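Side-chain contact in glycosyl hydrolase family 62 protein (Coprinopsis cinerea, PDB 5B6T), which probably releases alpha-L-arabinofuranosyl side groups from arabinoxylan as a family 62 alpha-L-arabinofuranosidase: residues P84-F89 / R93-V98. Numbering follows the deposited sequence.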
# COMPACT_ATOMS: atom_id res chain seq x y z
N PRO A 84 0.74 -2.11 -6.11
CA PRO A 84 2.16 -2.39 -6.05
C PRO A 84 2.81 -2.04 -4.69
O PRO A 84 2.31 -1.19 -3.94
CB PRO A 84 2.71 -1.49 -7.15
CG PRO A 84 1.82 -0.30 -7.13
CD PRO A 84 0.46 -0.83 -6.80
N GLN A 85 3.97 -2.66 -4.43
CA GLN A 85 4.84 -2.31 -3.32
C GLN A 85 6.26 -2.39 -3.83
O GLN A 85 6.68 -3.45 -4.25
CB GLN A 85 4.69 -3.28 -2.14
CG GLN A 85 5.58 -2.89 -0.96
CD GLN A 85 5.88 -4.04 -0.03
OE1 GLN A 85 5.83 -5.20 -0.40
NE2 GLN A 85 6.27 -3.69 1.18
N VAL A 86 6.99 -1.28 -3.78
CA VAL A 86 8.39 -1.26 -4.20
C VAL A 86 9.34 -1.22 -3.01
O VAL A 86 9.10 -0.51 -2.04
CB VAL A 86 8.69 -0.06 -5.16
CG1 VAL A 86 8.55 1.29 -4.47
CG2 VAL A 86 10.09 -0.21 -5.77
N PHE A 87 10.46 -1.93 -3.11
CA PHE A 87 11.51 -1.88 -2.08
C PHE A 87 12.79 -2.45 -2.66
O PHE A 87 12.76 -3.18 -3.65
CB PHE A 87 11.15 -2.64 -0.77
CG PHE A 87 10.81 -4.09 -0.98
CD1 PHE A 87 11.79 -5.07 -0.89
CD2 PHE A 87 9.50 -4.49 -1.21
CE1 PHE A 87 11.49 -6.40 -1.11
CE2 PHE A 87 9.20 -5.84 -1.43
CZ PHE A 87 10.19 -6.78 -1.33
N TYR A 88 13.91 -2.13 -2.03
CA TYR A 88 15.21 -2.61 -2.47
C TYR A 88 15.58 -3.78 -1.60
O TYR A 88 15.71 -3.64 -0.37
CB TYR A 88 16.23 -1.49 -2.32
CG TYR A 88 17.62 -1.81 -2.78
CD1 TYR A 88 17.93 -1.94 -4.13
CD2 TYR A 88 18.64 -1.89 -1.87
CE1 TYR A 88 19.22 -2.21 -4.56
CE2 TYR A 88 19.94 -2.16 -2.28
CZ TYR A 88 20.22 -2.32 -3.62
OH TYR A 88 21.53 -2.53 -4.02
N PHE A 89 15.77 -4.94 -2.22
CA PHE A 89 16.17 -6.14 -1.49
C PHE A 89 17.69 -6.18 -1.49
O PHE A 89 18.34 -6.68 -2.43
CB PHE A 89 15.58 -7.42 -2.08
CG PHE A 89 15.76 -8.61 -1.19
CD1 PHE A 89 15.01 -8.73 -0.04
CD2 PHE A 89 16.73 -9.57 -1.46
CE1 PHE A 89 15.19 -9.79 0.82
CE2 PHE A 89 16.90 -10.65 -0.61
CZ PHE A 89 16.15 -10.76 0.53
N ARG A 93 20.86 -6.89 -4.26
CA ARG A 93 21.12 -5.66 -5.01
C ARG A 93 20.08 -5.53 -6.13
O ARG A 93 20.38 -5.14 -7.28
CB ARG A 93 22.58 -5.63 -5.53
CG ARG A 93 23.57 -5.61 -4.37
CD ARG A 93 25.01 -5.93 -4.75
NE ARG A 93 25.45 -5.22 -5.93
CZ ARG A 93 26.05 -4.02 -5.96
NH1 ARG A 93 26.28 -3.32 -4.85
NH2 ARG A 93 26.39 -3.51 -7.14
N LEU A 94 18.84 -5.87 -5.81
CA LEU A 94 17.74 -5.78 -6.77
C LEU A 94 16.55 -5.09 -6.10
O LEU A 94 16.24 -5.41 -4.95
CB LEU A 94 17.27 -7.16 -7.17
CG LEU A 94 18.09 -7.96 -8.15
CD1 LEU A 94 17.39 -9.29 -8.30
CD2 LEU A 94 18.18 -7.23 -9.49
N TRP A 95 15.89 -4.20 -6.83
CA TRP A 95 14.59 -3.70 -6.43
C TRP A 95 13.55 -4.77 -6.77
O TRP A 95 13.64 -5.48 -7.79
CB TRP A 95 14.23 -2.40 -7.15
CG TRP A 95 15.11 -1.25 -6.83
CD1 TRP A 95 16.26 -0.91 -7.46
CD2 TRP A 95 14.89 -0.26 -5.82
NE1 TRP A 95 16.79 0.23 -6.89
CE2 TRP A 95 15.96 0.65 -5.89
CE3 TRP A 95 13.88 -0.05 -4.87
CZ2 TRP A 95 16.07 1.74 -5.04
CZ3 TRP A 95 13.98 1.06 -4.02
CH2 TRP A 95 15.08 1.92 -4.11
N TYR A 96 12.56 -4.89 -5.88
CA TYR A 96 11.38 -5.72 -6.08
C TYR A 96 10.17 -4.83 -6.19
O TYR A 96 10.08 -3.79 -5.49
CB TYR A 96 11.18 -6.73 -4.93
CG TYR A 96 12.01 -7.98 -5.06
CD1 TYR A 96 13.37 -7.95 -4.87
CD2 TYR A 96 11.42 -9.19 -5.39
CE1 TYR A 96 14.15 -9.10 -5.04
CE2 TYR A 96 12.17 -10.33 -5.55
CZ TYR A 96 13.53 -10.28 -5.38
OH TYR A 96 14.29 -11.43 -5.54
N LEU A 97 9.24 -5.25 -7.03
CA LEU A 97 7.90 -4.66 -7.15
C LEU A 97 6.92 -5.82 -6.96
O LEU A 97 6.88 -6.74 -7.80
CB LEU A 97 7.71 -4.02 -8.53
CG LEU A 97 6.48 -3.13 -8.67
CD1 LEU A 97 6.57 -1.87 -7.79
CD2 LEU A 97 6.23 -2.74 -10.13
N VAL A 98 6.24 -5.79 -5.82
CA VAL A 98 5.29 -6.79 -5.40
C VAL A 98 3.90 -6.28 -5.74
O VAL A 98 3.61 -5.09 -5.61
CB VAL A 98 5.45 -7.06 -3.89
CG1 VAL A 98 4.30 -7.89 -3.33
CG2 VAL A 98 6.77 -7.75 -3.65
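Tyr88 and Trp95, a non-hydrogen-bonded pair of this antiparallel hairpin, illustrate how aromatic side chains can knit neighbouring strands. The tyrosine turns an edge toward the indole: its CD1 lies 3.7 Å from Trp95 NE1, with the tyrosine ring and the five-membered ring inclined at 59°. Tyr88 CB sits over the six-membered ring, 3.7 Å from its centroid, a CH-pi contact. The indole reaches this place because Trp95 CG stands anti to its own carbonyl carbon (chi1 -64°), and CE3 then comes within 3.4 Å of Phe87 C. With alanine in place of Trp95 the indole is gone, and the Tyr88 ring, no longer resting on it, would probably be freer to turn, with a gap beside Val86 CG2. On the other face of the sheet, Phe87 lies nearly parallel to the Tyr96 ring but slid off it, so that Tyr96 CB lies over one face of the Phe87 ring, toward its rim. Phe89 CB, 3.6 Å from Tyr96 CD1, extends this aromatic cluster, which Phe174 joins. Packing thins toward the turn, where Arg93 and Leu94 both oppose Phe89 in a G1 beta bulge. There the exposed Arg93 brings CB and CG alongside Tyr88 OH (3.6 Å from CB), while its guanidinium lies beyond the hairpin's packed part. At the far end, Gln85 OE1 accepts a hydrogen bond from Val146 N, on a strand of the next blade. In the five-bladed beta-propeller of this family the hairpin forms the inner two strands of a blade. Between its faces, five backbone hydrogen bonds, among them the nearly straight Tyr96 N to Phe87 O bond of 2.8 Å, fix the register, while apolar and aromatic contacts pack both sides.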